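Local coordinates for aminotransferase, class IV (Brucella abortus, PDB 4TVI), which probably transfers the amino group of leucine, isoleucine and valine to 2-oxoglutarate, using pyridoxal 5'-phosphate as cofactor, at residues N211-G225 and L262-T276. Residues are numbered along the deposited sequence; the frame is centred on the assembly and turned at random.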
loop_
_atom_site.group_PDB
_atom_site.type_symbol
_atom_site.label_atom_id
_atom_site.label_comp_id
_atom_site.label_asym_id
_atom_site.label_seq_id
_atom_site.Cartn_x
_atom_site.Cartn_y
_atom_site.Cartn_z
ATOM N N ASN A 211 -20.691 6.402 -7.483
ATOM C CA ASN A 211 -21.656 5.864 -6.537
ATOM C C ASN A 211 -21.016 5.681 -5.166
ATOM O O ASN A 211 -19.860 5.267 -5.067
ATOM C CB ASN A 211 -22.212 4.539 -7.047
ATOM C CG ASN A 211 -22.968 4.700 -8.346
ATOM O OD1 ASN A 211 -23.748 5.635 -8.501
ATOM N ND2 ASN A 211 -22.750 3.783 -9.284
ATOM N N VAL A 212 -21.768 6.001 -4.115
ATOM C CA VAL A 212 -21.262 5.891 -2.754
ATOM C C VAL A 212 -20.824 4.466 -2.463
ATOM O O VAL A 212 -21.533 3.514 -2.792
ATOM C CB VAL A 212 -22.314 6.331 -1.715
ATOM C CG1 VAL A 212 -21.789 6.120 -0.306
ATOM C CG2 VAL A 212 -22.683 7.790 -1.924
ATOM N N ALA A 213 -19.639 4.335 -1.871
ATOM C CA ALA A 213 -19.105 3.045 -1.474
ATOM C C ALA A 213 -19.176 2.866 0.040
ATOM O O ALA A 213 -19.706 1.877 0.533
ATOM C CB ALA A 213 -17.667 2.900 -1.954
ATOM N N GLU A 214 -18.624 3.833 0.765
ATOM C CA GLU A 214 -18.512 3.759 2.217
ATOM C C GLU A 214 -17.916 5.060 2.720
ATOM O O GLU A 214 -17.773 6.013 1.951
ATOM C CB GLU A 214 -17.643 2.573 2.649
ATOM C CG GLU A 214 -16.265 2.548 1.988
ATOM C CD GLU A 214 -15.340 1.516 2.603
ATOM O OE1 GLU A 214 -15.772 0.829 3.551
ATOM O OE2 GLU A 214 -14.187 1.385 2.139
ATOM N N THR A 215 -17.549 5.104 3.998
ATOM C CA THR A 215 -16.805 6.252 4.493
ATOM C C THR A 215 -15.326 5.950 4.309
ATOM O O THR A 215 -14.971 4.902 3.779
ATOM C CB THR A 215 -17.118 6.579 5.973
ATOM O OG1 THR A 215 -16.297 5.784 6.832
ATOM C CG2 THR A 215 -18.596 6.324 6.285
ATOM N N ALA A 216 -14.460 6.848 4.758
ATOM C CA ALA A 216 -13.027 6.635 4.599
ATOM C C ALA A 216 -12.503 5.566 5.557
ATOM O O ALA A 216 -11.370 5.110 5.419
ATOM C CB ALA A 216 -12.276 7.935 4.796
ATOM N N THR A 217 -13.318 5.175 6.532
ATOM C CA THR A 217 -12.876 4.223 7.554
ATOM C C THR A 217 -13.822 3.046 7.789
ATOM O O THR A 217 -13.499 2.140 8.564
ATOM C CB THR A 217 -12.698 4.910 8.920
ATOM O OG1 THR A 217 -13.969 5.409 9.363
ATOM C CG2 THR A 217 -11.692 6.054 8.838
ATOM N N SER A 218 -14.991 3.062 7.156
ATOM C CA SER A 218 -16.035 2.110 7.531
ATOM C C SER A 218 -17.198 2.042 6.548
ATOM O O SER A 218 -17.453 2.996 5.818
ATOM C CB SER A 218 -16.576 2.480 8.908
ATOM O OG SER A 218 -17.099 3.800 8.882
ATOM N N ASN A 219 -17.925 0.925 6.569
ATOM C CA ASN A 219 -19.148 0.793 5.784
ATOM C C ASN A 219 -20.161 1.835 6.214
ATOM O O ASN A 219 -20.171 2.247 7.372
ATOM C CB ASN A 219 -19.741 -0.609 5.930
ATOM C CG ASN A 219 -18.902 -1.662 5.247
ATOM O OD1 ASN A 219 -18.453 -2.615 5.877
ATOM N ND2 ASN A 219 -18.690 -1.499 3.941
ATOM N N VAL A 220 -20.999 2.275 5.281
ATOM C CA VAL A 220 -21.953 3.336 5.577
ATOM C C VAL A 220 -23.379 2.859 5.330
ATOM O O VAL A 220 -23.628 2.018 4.461
ATOM C CB VAL A 220 -21.654 4.608 4.748
ATOM C CG1 VAL A 220 -22.007 4.403 3.275
ATOM C CG2 VAL A 220 -22.386 5.821 5.321
ATOM N N PHE A 221 -24.297 3.377 6.141
ATOM C CA PHE A 221 -25.720 3.090 6.042
ATOM C C PHE A 221 -26.497 4.388 6.084
ATOM O O PHE A 221 -26.030 5.379 6.642
ATOM C CB PHE A 221 -26.195 2.209 7.198
ATOM C CG PHE A 221 -25.792 0.764 7.101
ATOM C CD1 PHE A 221 -24.492 0.367 7.377
ATOM C CD2 PHE A 221 -26.739 -0.209 6.803
ATOM C CE1 PHE A 221 -24.130 -0.971 7.318
ATOM C CE2 PHE A 221 -26.391 -1.545 6.737
ATOM C CZ PHE A 221 -25.079 -1.930 7.001
ATOM N N MET A 222 -27.703 4.373 5.535
ATOM C CA MET A 222 -28.619 5.482 5.724
ATOM C C MET A 222 -30.035 4.981 5.965
ATOM O O MET A 222 -30.379 3.849 5.621
ATOM C CB MET A 222 -28.585 6.426 4.521
ATOM C CG MET A 222 -28.878 5.756 3.189
ATOM S SD MET A 222 -29.146 6.956 1.871
ATOM C CE MET A 222 -30.895 7.292 2.090
ATOM N N VAL A 223 -30.846 5.836 6.578
ATOM C CA VAL A 223 -32.238 5.524 6.849
ATOM C C VAL A 223 -33.119 6.564 6.184
ATOM O O VAL A 223 -32.859 7.764 6.268
ATOM C CB VAL A 223 -32.531 5.490 8.355
ATOM C CG1 VAL A 223 -33.976 5.033 8.611
ATOM C CG2 VAL A 223 -31.534 4.572 9.069
ATOM N N ARG A 224 -34.160 6.101 5.507
ATOM C CA ARG A 224 -35.061 7.002 4.815
ATOM C C ARG A 224 -36.451 6.396 4.835
ATOM O O ARG A 224 -36.660 5.277 4.356
ATOM C CB ARG A 224 -34.572 7.250 3.384
ATOM C CG ARG A 224 -35.433 8.181 2.546
ATOM C CD ARG A 224 -34.736 8.475 1.209
ATOM N NE ARG A 224 -34.392 7.232 0.521
ATOM C CZ ARG A 224 -33.600 7.140 -0.542
ATOM N NH1 ARG A 224 -33.044 8.226 -1.068
ATOM N NH2 ARG A 224 -33.362 5.950 -1.074
ATOM N N GLY A 225 -37.394 7.118 5.424
ATOM C CA GLY A 225 -38.764 6.648 5.508
ATOM C C GLY A 225 -38.906 5.336 6.259
ATOM O O GLY A 225 -39.745 4.507 5.916
ATOM N N LEU A 262 -26.262 3.600 -4.471
ATOM C CA LEU A 262 -26.605 4.880 -3.867
ATOM C C LEU A 262 -25.666 5.994 -4.323
ATOM O O LEU A 262 -24.464 5.781 -4.491
ATOM C CB LEU A 262 -26.582 4.773 -2.341
ATOM C CG LEU A 262 -27.549 3.781 -1.692
ATOM C CD1 LEU A 262 -27.191 3.591 -0.222
ATOM C CD2 LEU A 262 -28.999 4.235 -1.841
ATOM N N LYS A 263 -26.225 7.179 -4.529
ATOM C CA LYS A 263 -25.435 8.346 -4.880
ATOM C C LYS A 263 -25.343 9.307 -3.699
ATOM O O LYS A 263 -26.010 9.113 -2.683
ATOM C CB LYS A 263 -26.034 9.051 -6.104
ATOM C CG LYS A 263 -25.900 8.245 -7.392
ATOM C CD LYS A 263 -26.327 9.043 -8.617
ATOM C CE LYS A 263 -25.537 10.336 -8.733
ATOM N NZ LYS A 263 -24.062 10.100 -8.713
ATOM N N ILE A 264 -24.510 10.334 -3.838
ATOM C CA ILE A 264 -24.356 11.351 -2.805
ATOM C C ILE A 264 -25.711 11.969 -2.488
ATOM O O ILE A 264 -26.035 12.224 -1.326
ATOM C CB ILE A 264 -23.369 12.463 -3.230
ATOM C CG1 ILE A 264 -21.939 11.915 -3.326
ATOM C CG2 ILE A 264 -23.416 13.624 -2.245
ATOM C CD1 ILE A 264 -21.368 11.458 -1.998
ATOM N N GLU A 265 -26.501 12.185 -3.536
ATOM C CA GLU A 265 -27.846 12.729 -3.403
ATOM C C GLU A 265 -28.715 11.932 -2.435
ATOM O O GLU A 265 -29.480 12.513 -1.674
ATOM C CB GLU A 265 -28.523 12.795 -4.780
ATOM C CG GLU A 265 -27.982 13.889 -5.710
ATOM C CD GLU A 265 -26.618 13.574 -6.329
ATOM O OE1 GLU A 265 -25.996 12.545 -5.981
ATOM O OE2 GLU A 265 -26.162 14.375 -7.171
ATOM N N ASP A 266 -28.581 10.609 -2.444
ATOM C CA ASP A 266 -29.355 9.759 -1.533
ATOM C C ASP A 266 -29.047 10.073 -0.076
ATOM O O ASP A 266 -29.942 10.095 0.764
ATOM C CB ASP A 266 -29.086 8.276 -1.811
ATOM C CG ASP A 266 -29.672 7.822 -3.131
ATOM O OD1 ASP A 266 -30.915 7.842 -3.256
ATOM O OD2 ASP A 266 -28.896 7.474 -4.050
ATOM N N PHE A 267 -27.777 10.326 0.218
ATOM C CA PHE A 267 -27.371 10.621 1.587
ATOM C C PHE A 267 -27.714 12.059 1.967
ATOM O O PHE A 267 -27.872 12.378 3.143
ATOM C CB PHE A 267 -25.882 10.327 1.767
ATOM C CG PHE A 267 -25.577 8.855 1.825
ATOM C CD1 PHE A 267 -25.435 8.116 0.661
ATOM C CD2 PHE A 267 -25.456 8.210 3.042
ATOM C CE1 PHE A 267 -25.175 6.758 0.710
ATOM C CE2 PHE A 267 -25.189 6.851 3.101
ATOM C CZ PHE A 267 -25.048 6.125 1.930
ATOM N N ARG A 268 -27.855 12.920 0.967
ATOM C CA ARG A 268 -28.326 14.276 1.211
ATOM C C ARG A 268 -29.758 14.232 1.758
ATOM O O ARG A 268 -30.162 15.107 2.526
ATOM C CB ARG A 268 -28.261 15.127 -0.065
ATOM C CG ARG A 268 -26.859 15.309 -0.644
ATOM C CD ARG A 268 -25.976 16.190 0.231
ATOM N NE ARG A 268 -24.701 16.487 -0.422
ATOM C CZ ARG A 268 -23.602 16.888 0.212
ATOM N NH1 ARG A 268 -23.605 17.039 1.531
ATOM N NH2 ARG A 268 -22.493 17.132 -0.473
ATOM N N GLU A 269 -30.519 13.210 1.368
ATOM C CA GLU A 269 -31.927 13.111 1.761
ATOM C C GLU A 269 -32.155 12.219 2.966
ATOM O O GLU A 269 -33.296 12.016 3.366
ATOM C CB GLU A 269 -32.784 12.541 0.631
ATOM C CG GLU A 269 -32.396 12.932 -0.762
ATOM C CD GLU A 269 -32.933 11.961 -1.804
ATOM O OE1 GLU A 269 -33.729 11.067 -1.442
ATOM O OE2 GLU A 269 -32.562 12.094 -2.987
ATOM N N ALA A 270 -31.087 11.668 3.534
ATOM C CA ALA A 270 -31.244 10.697 4.613
ATOM C C ALA A 270 -31.856 11.303 5.874
ATOM O O ALA A 270 -31.544 12.437 6.249
ATOM C CB ALA A 270 -29.910 10.062 4.938
ATOM N N ASP A 271 -32.735 10.538 6.517
ATOM C CA ASP A 271 -33.249 10.896 7.833
ATOM C C ASP A 271 -32.161 10.619 8.861
ATOM O O ASP A 271 -31.953 11.393 9.797
ATOM C CB ASP A 271 -34.521 10.113 8.174
ATOM C CG ASP A 271 -35.653 10.385 7.203
ATOM O OD1 ASP A 271 -35.719 11.512 6.675
ATOM O OD2 ASP A 271 -36.481 9.474 6.976
ATOM N N GLU A 272 -31.481 9.490 8.678
ATOM C CA GLU A 272 -30.356 9.111 9.526
ATOM C C GLU A 272 -29.219 8.564 8.683
ATOM O O GLU A 272 -29.440 7.982 7.623
ATOM C CB GLU A 272 -30.757 8.044 10.556
ATOM C CG GLU A 272 -32.095 8.236 11.245
ATOM C CD GLU A 272 -32.404 7.094 12.198
ATOM O OE1 GLU A 272 -31.444 6.438 12.664
ATOM O OE2 GLU A 272 -33.597 6.850 12.484
ATOM N N ILE A 273 -27.999 8.734 9.180
ATOM C CA ILE A 273 -26.829 8.108 8.589
ATOM C C ILE A 273 -26.013 7.468 9.709
ATOM O O ILE A 273 -25.845 8.062 10.780
ATOM C CB ILE A 273 -25.942 9.120 7.812
ATOM C CG1 ILE A 273 -26.767 9.901 6.786
ATOM C CG2 ILE A 273 -24.787 8.405 7.117
ATOM C CD1 ILE A 273 -25.959 10.937 6.005
ATOM N N PHE A 274 -25.530 6.253 9.481
ATOM C CA PHE A 274 -24.625 5.635 10.443
ATOM C C PHE A 274 -23.591 4.744 9.764
ATOM O O PHE A 274 -23.670 4.476 8.564
ATOM C CB PHE A 274 -25.411 4.851 11.504
ATOM C CG PHE A 274 -26.128 3.623 10.988
ATOM C CD1 PHE A 274 -27.437 3.708 10.526
ATOM C CD2 PHE A 274 -25.522 2.376 11.034
ATOM C CE1 PHE A 274 -28.108 2.579 10.081
ATOM C CE2 PHE A 274 -26.186 1.239 10.592
ATOM C CZ PHE A 274 -27.485 1.344 10.119
ATOM N N SER A 275 -22.594 4.323 10.531
ATOM C CA SER A 275 -21.552 3.461 9.998
ATOM C C SER A 275 -21.436 2.192 10.833
ATOM O O SER A 275 -21.875 2.153 11.989
ATOM C CB SER A 275 -20.212 4.195 9.957
ATOM O OG SER A 275 -19.708 4.412 11.261
ATOM N N THR A 276 -20.860 1.154 10.233
ATOM C CA THR A 276 -20.569 -0.084 10.946
ATOM C C THR A 276 -19.107 -0.445 10.748
ATOM O O THR A 276 -18.506 -0.117 9.728
ATOM C CB THR A 276 -21.450 -1.266 10.483
ATOM O OG1 THR A 276 -21.189 -1.549 9.101
ATOM C CG2 THR A 276 -22.936 -0.953 10.673
HETATM O O HOH W 1 -23.930 2.638 -4.038
HETATM O O HOH W 2 -17.202 3.902 12.101
HETATM O O HOH W 3 -18.903 -3.172 8.600
HETATM O O HOH W 4 -16.574 -1.043 8.364
#
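Strand 219-224 pairs antiparallel with strand 272-276, from Asn219 opposite Thr276 to Val223 opposite Glu272, their short axes 4.5 Å apart at closest, while helix 264-268 lies over the face that carries Val220 and Met222. The ladder ends in a classic beta bulge: Val223 O accepts from both Asp271 N (2.8 Å) and Glu272 N. Just beyond it, Asp271 OD2 takes the N-H of Gly225. At the other junction Val212 N bonds to Leu262 O (2.7 Å), and a water bridges Val212 O and Leu262 N.

The two faces of the curled sheet are filled differently. On the helix side, Phe267 pushes its ring between strands 212-215 and 219-224, meeting Val212, Val220 and Leu204 of strand 202-206; Val212 CG1 comes within 3.6 Å of Phe267 CE1. Met222 chi1 (56°) sets CG over the ring face, and the extended next torsion brings SD above its centre, 3.9 Å from the Phe267 centroid, a Met-aromatic contact. The bend at chi3 then sends CE across one face of the Arg224 guanidinium, which also makes a cation-pi contact with Phe229 of strand 227-231. Arg224 NH1 serves two carboxylates. Asp266 OD1 lies in the guanidinium plane along a nearly straight bond (168°), whereas Glu269 OE1, 2.9 Å from Arg224 NH1, is tilted from that plane and its bond is bent. Asp266 OD2 receives Lys263 N, so both carboxylate oxygens are gripped, each through its anti lone pair.

On the other face, Phe221 lays CB 3.4 Å from the Phe274 centroid; the rings are nearly parallel (8°) but slid apart. Thr276 OG1 sits at the Phe221 ring edge, and helix 241-252 covers this side. A short helix packed into a curled mixed sheet, with a longer one outside, is consistent with the larger, pseudobarrel domain of fold-type IV aminotransferases, whose cofactor lies between two domains.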